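Local coordinates for protein myosin-I heavy chain (PDB 5EJY) that works as an actin-based motor with ATPase activity in early phagocytosis and adhesion, and is represented here by a MyTH4-FERM unit of its tail, at residues T178-R183 / D218-C223. Sequence-based numbering, arbitrary orientation.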
loop_
_atom_site.group_PDB
_atom_site.type_symbol
_atom_site.label_atom_id
_atom_site.label_comp_id
_atom_site.label_asym_id
_atom_site.label_seq_id
_atom_site.Cartn_x
_atom_site.Cartn_y
_atom_site.Cartn_z
ATOM N N THR A 178 -11.807 -6.872 -10.708
ATOM C CA THR A 178 -13.227 -7.072 -10.434
ATOM C C THR A 178 -13.380 -7.576 -9.002
ATOM O O THR A 178 -14.307 -7.204 -8.289
ATOM C CB THR A 178 -13.860 -8.081 -11.417
ATOM O OG1 THR A 178 -13.651 -7.626 -12.761
ATOM C CG2 THR A 178 -15.359 -8.221 -11.158
ATOM N N LEU A 179 -12.444 -8.416 -8.581
ATOM C CA LEU A 179 -12.442 -8.922 -7.217
ATOM C C LEU A 179 -12.045 -7.839 -6.214
ATOM O O LEU A 179 -12.698 -7.663 -5.186
ATOM C CB LEU A 179 -11.495 -10.112 -7.099
ATOM C CG LEU A 179 -11.286 -10.631 -5.678
ATOM C CD1 LEU A 179 -12.558 -11.283 -5.164
ATOM C CD2 LEU A 179 -10.127 -11.607 -5.636
ATOM N N ASN A 180 -10.984 -7.102 -6.523
ATOM C CA ASN A 180 -10.364 -6.228 -5.521
ATOM C C ASN A 180 -10.750 -4.760 -5.577
ATOM O O ASN A 180 -10.359 -3.981 -4.702
ATOM C CB ASN A 180 -8.840 -6.379 -5.559
ATOM C CG ASN A 180 -8.388 -7.688 -4.961
ATOM O OD1 ASN A 180 -9.181 -8.372 -4.310
ATOM N ND2 ASN A 180 -7.117 -8.053 -5.176
ATOM N N GLY A 181 -11.513 -4.376 -6.596
ATOM C CA GLY A 181 -11.996 -3.011 -6.683
ATOM C C GLY A 181 -11.010 -2.107 -7.394
ATOM O O GLY A 181 -9.859 -2.484 -7.628
ATOM N N ALA A 182 -11.466 -0.908 -7.729
ATOM C CA ALA A 182 -10.681 0.062 -8.479
ATOM C C ALA A 182 -9.421 0.496 -7.751
ATOM O O ALA A 182 -9.374 0.522 -6.515
ATOM C CB ALA A 182 -11.533 1.294 -8.786
ATOM N N ARG A 183 -8.410 0.858 -8.531
ATOM C CA ARG A 183 -7.215 1.497 -7.990
ATOM C C ARG A 183 -7.323 3.012 -8.089
ATOM O O ARG A 183 -8.262 3.562 -8.692
ATOM C CB ARG A 183 -5.960 1.013 -8.726
ATOM C CG ARG A 183 -5.828 1.533 -10.149
ATOM C CD ARG A 183 -4.629 0.880 -10.840
ATOM N NE ARG A 183 -3.389 1.188 -10.128
ATOM C CZ ARG A 183 -2.217 0.616 -10.381
ATOM N NH1 ARG A 183 -2.124 -0.339 -11.314
ATOM N NH2 ARG A 183 -1.136 0.984 -9.683
ATOM N N ASP A 218 0.851 -8.354 -7.907
ATOM C CA ASP A 218 0.369 -7.788 -9.160
ATOM C C ASP A 218 -0.307 -6.445 -8.947
ATOM O O ASP A 218 -0.400 -5.951 -7.802
ATOM C CB ASP A 218 -0.479 -8.788 -9.989
ATOM C CG ASP A 218 -1.854 -9.075 -9.392
ATOM O OD1 ASP A 218 -2.349 -8.321 -8.529
ATOM O OD2 ASP A 218 -2.468 -10.086 -9.815
ATOM N N SER A 219 -0.746 -5.829 -10.044
ATOM C CA SER A 219 -1.306 -4.474 -9.965
ATOM C C SER A 219 -2.494 -4.358 -9.015
ATOM O O SER A 219 -2.738 -3.285 -8.451
ATOM C CB SER A 219 -1.746 -4.014 -11.361
ATOM O OG SER A 219 -0.637 -4.054 -12.244
ATOM N N ALA A 220 -3.240 -5.447 -8.857
ATOM C CA ALA A 220 -4.472 -5.436 -8.053
ATOM C C ALA A 220 -4.267 -5.886 -6.608
ATOM O O ALA A 220 -5.221 -5.924 -5.834
ATOM C CB ALA A 220 -5.531 -6.305 -8.705
ATOM N N THR A 221 -3.032 -6.208 -6.239
ATOM C CA THR A 221 -2.750 -6.753 -4.908
ATOM C C THR A 221 -3.038 -5.741 -3.799
ATOM O O THR A 221 -2.545 -4.614 -3.832
ATOM C CB THR A 221 -1.298 -7.254 -4.797
ATOM O OG1 THR A 221 -1.132 -8.385 -5.663
ATOM C CG2 THR A 221 -0.979 -7.682 -3.347
ATOM N N THR A 222 -3.854 -6.140 -2.831
ATOM C CA THR A 222 -4.244 -5.227 -1.763
ATOM C C THR A 222 -3.351 -5.333 -0.542
ATOM O O THR A 222 -2.558 -6.259 -0.414
ATOM C CB THR A 222 -5.683 -5.490 -1.309
ATOM O OG1 THR A 222 -5.774 -6.838 -0.840
ATOM C CG2 THR A 222 -6.651 -5.279 -2.476
ATOM N N CYS A 223 -3.494 -4.369 0.363
ATOM C CA CYS A 223 -2.775 -4.428 1.623
ATOM C C CYS A 223 -3.150 -5.696 2.401
ATOM O O CYS A 223 -2.303 -6.363 2.989
ATOM C CB CYS A 223 -3.072 -3.173 2.443
ATOM S SG CYS A 223 -2.102 -3.103 3.950
#
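The side chain of Asn180 packs against the carbonyl O of Ala220 and under the methyl CG2 of Thr222, and its amide ND2 donates to Ala220 O at 2.9 Å. The bond is moderately bent, 150° at the hydrogen, and the donor stands well above the carbonyl plane. With CG beside the backbone N (chi1 -73°), the amide reaches out from the last turn of helix 161-180 to the FERM side. Thr222 CG2 lies over one amide face, 3.9 Å from Asn180 CG. Because ND2 also donates to Glu225, in the helix that Thr222 caps at the Glu225 backbone N, two bonds fix the rotation of the amide. Cut back to alanine, this position is likely to leave Ala220 O without this donor and Glu225 without its mate, and open a gap beside the Thr222 methyl.

Past the helix the chain turns at Gly181, whose positive phi suits glycine, and Arg183 closes the other end of the contact. Its chain bends at chi3 (-60°), bringing NH1 within 3.7 Å of Ser219 CB, while Ser219 O sits over one guanidinium face, toward the rim. This is packing, for the charge is met elsewhere: NH1 pairs with Glu191 and NE with Asp266, and Ser219 OG shares Glu191.

The partner loop is a type I turn, Asp218 to Thr221, closed by Thr221 N to Asp218 O at 3.1 Å and braced by Asp218 N to Thr221 OG1 (3.0 Å). Between strand 212-217 and helix 223-233 of the ubiquitin-like FERM lobe, it holds the carbonyl of Ala220 toward the end of helix 161-180. One direct hydrogen bond between the segments, with the Arg183-Asp266 and Arg176-Asp218 salt bridges as further ties, is consistent with a defined rather than freely hinged MyTH4-FERM junction.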